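Local structure of hypothetical protein (Enterococcus faecalis, 2OX7) at residues A[31-36]-A[54-59]. The protein is of unknown function, a member of the YopX protein family that assembles from several copies of a chain rich in beta strands. Numbering follows the deposited sequence.
Sequences MIAIIT and YDTTFN
Ile34 lays its CG2 methyl over the CB of Asp55 at 3.9 Å, the two side chains crossing at an angle on one face of the sheet. With chi1 of -170° setting CG1 anti to the backbone N, CG2 is left between N and the carbonyl carbon; a branched aliphatic suits this residue, buried against Val21, Phe63 and Ile67. Beneath them the backbones form a hydrogen-bonded antiparallel pair: Ile34 N gives to Asp55 O and Asp55 N to Ile34 O, both 2.9 Å, the second lying in the carbonyl plane. Strands 31-41 and 46-56 thus make a beta hairpin, and strand 21-25 flanks 31-41 on its other side, with a classic bulge at Ile32 and Ala33 opposite Leu24. On the other face Ala33 and Thr56 are a non-hydrogen-bonded pair, and the small Ala33 CB fits 3.6 Å from Asp55 O. Tyr54 presents its CB to Ile34 O, while its ring edge meets Thr56 CG2 in plane. Beyond Thr56, Thr57 N reaches Ile32 O at 2.8 Å, the donor tilted 31° from the carbonyl plane, and Thr57 CG2 packs on Ile32 CB. Thr56 OG1 accepts from Phe58 N in an ST turn. Asp55 OD2 is held by Tyr65 and Trp60, which would probably stabilise a negative charge there. Backbone bonds thus hold the strands together, leaving the Tyr54 and Thr56 hydroxyls to bond Ser47 O and OG of the second subunit.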
loop_
_atom_site.group_PDB
_atom_site.type_symbol
_atom_site.label_atom_id
_atom_site.label_comp_id
_atom_site.label_asym_id
_atom_site.label_seq_id
_atom_site.Cartn_x
_atom_site.Cartn_y
_atom_site.Cartn_z
HETATM N N MSE A 31 7.864 -25.765 11.069
HETATM C CA MSE A 31 7.232 -26.847 10.327
HETATM C C MSE A 31 7.920 -28.162 10.666
HETATM O O MSE A 31 9.138 -28.302 10.488
HETATM C CB MSE A 31 7.281 -26.618 8.832
HETATM C CG MSE A 31 6.480 -27.632 8.066
HETATM SE SE MSE A 31 6.553 -27.354 6.153
HETATM C CE MSE A 31 8.467 -27.041 5.906
ATOM N N ILE A 32 7.130 -29.102 11.170
ATOM C CA ILE A 32 7.672 -30.376 11.642
ATOM C C ILE A 32 7.159 -31.561 10.823
ATOM O O ILE A 32 7.702 -32.668 10.915
ATOM C CB ILE A 32 7.470 -30.571 13.170
ATOM C CG1 ILE A 32 5.977 -30.558 13.546
ATOM C CG2 ILE A 32 8.284 -29.520 13.952
ATOM C CD1 ILE A 32 5.676 -31.048 14.994
ATOM N N ALA A 33 6.133 -31.324 10.006
ATOM C CA ALA A 33 5.613 -32.361 9.114
ATOM C C ALA A 33 4.997 -31.765 7.866
ATOM O O ALA A 33 4.686 -30.571 7.813
ATOM C CB ALA A 33 4.581 -33.250 9.843
ATOM N N ILE A 34 4.814 -32.619 6.870
ATOM C CA ILE A 34 4.083 -32.247 5.684
ATOM C C ILE A 34 3.218 -33.409 5.217
ATOM O O ILE A 34 3.686 -34.552 5.115
ATOM C CB ILE A 34 5.042 -31.705 4.578
ATOM C CG1 ILE A 34 4.262 -31.087 3.421
ATOM C CG2 ILE A 34 6.049 -32.769 4.110
ATOM C CD1 ILE A 34 5.152 -30.232 2.514
ATOM N N ILE A 35 1.949 -33.114 4.988
ATOM C CA ILE A 35 1.043 -34.051 4.334
ATOM C C ILE A 35 0.932 -33.685 2.859
ATOM O O ILE A 35 0.498 -32.571 2.518
ATOM C CB ILE A 35 -0.354 -34.011 4.983
ATOM C CG1 ILE A 35 -0.258 -34.435 6.461
ATOM C CG2 ILE A 35 -1.323 -34.891 4.196
ATOM C CD1 ILE A 35 -1.558 -34.343 7.252
ATOM N N THR A 36 1.321 -34.612 1.987
ATOM C CA THR A 36 1.219 -34.381 0.554
ATOM C C THR A 36 -0.071 -34.941 -0.057
ATOM O O THR A 36 -0.560 -34.402 -1.059
ATOM C CB THR A 36 2.471 -34.875 -0.210
ATOM O OG1 THR A 36 2.793 -36.208 0.207
ATOM C CG2 THR A 36 3.658 -33.991 0.096
ATOM N N TYR A 54 3.463 -38.373 3.017
ATOM C CA TYR A 54 3.847 -37.447 4.066
ATOM C C TYR A 54 5.345 -37.489 4.306
ATOM O O TYR A 54 6.060 -38.343 3.757
ATOM C CB TYR A 54 3.092 -37.767 5.366
ATOM C CG TYR A 54 3.625 -38.985 6.111
ATOM C CD1 TYR A 54 4.473 -38.835 7.205
ATOM C CD2 TYR A 54 3.290 -40.282 5.708
ATOM C CE1 TYR A 54 4.979 -39.949 7.898
ATOM C CE2 TYR A 54 3.794 -41.412 6.398
ATOM C CZ TYR A 54 4.640 -41.225 7.488
ATOM O OH TYR A 54 5.153 -42.313 8.178
ATOM N N ASP A 55 5.816 -36.569 5.141
ATOM C CA ASP A 55 7.174 -36.611 5.659
ATOM C C ASP A 55 7.229 -35.854 6.975
ATOM O O ASP A 55 6.397 -34.980 7.225
ATOM C CB ASP A 55 8.164 -36.012 4.664
ATOM C CG ASP A 55 9.564 -36.579 4.829
ATOM O OD1 ASP A 55 9.789 -37.319 5.817
ATOM O OD2 ASP A 55 10.444 -36.296 3.979
ATOM N N THR A 56 8.186 -36.188 7.830
ATOM C CA THR A 56 8.308 -35.467 9.105
ATOM C C THR A 56 9.749 -35.070 9.385
ATOM O O THR A 56 10.673 -35.552 8.727
ATOM C CB THR A 56 7.683 -36.219 10.336
ATOM O OG1 THR A 56 8.695 -36.982 11.019
ATOM C CG2 THR A 56 6.512 -37.126 9.935
ATOM N N THR A 57 9.935 -34.187 10.358
ATOM C CA THR A 57 11.251 -33.633 10.643
ATOM C C THR A 57 12.146 -34.616 11.408
ATOM O O THR A 57 13.356 -34.387 11.546
ATOM C CB THR A 57 11.136 -32.306 11.419
ATOM O OG1 THR A 57 12.399 -31.628 11.394
ATOM C CG2 THR A 57 10.687 -32.545 12.863
ATOM N N PHE A 58 11.529 -35.690 11.910
ATOM C CA PHE A 58 12.229 -36.788 12.583
ATOM C C PHE A 58 13.366 -37.290 11.696
ATOM O O PHE A 58 14.501 -37.441 12.154
ATOM C CB PHE A 58 11.252 -37.936 12.861
ATOM C CG PHE A 58 11.469 -38.630 14.192
ATOM C CD1 PHE A 58 10.560 -38.451 15.235
ATOM C CD2 PHE A 58 12.567 -39.466 14.394
ATOM C CE1 PHE A 58 10.745 -39.082 16.465
ATOM C CE2 PHE A 58 12.766 -40.096 15.617
ATOM C CZ PHE A 58 11.848 -39.907 16.655
ATOM N N ASN A 59 13.051 -37.489 10.412
ATOM C CA ASN A 59 13.953 -38.122 9.448
ATOM C C ASN A 59 15.069 -37.215 8.932
ATOM O O ASN A 59 15.832 -37.611 8.039
ATOM C CB ASN A 59 13.153 -38.641 8.246
ATOM C CG ASN A 59 11.854 -39.305 8.646
ATOM O OD1 ASN A 59 11.834 -40.454 9.095
ATOM N ND2 ASN A 59 10.754 -38.586 8.473
#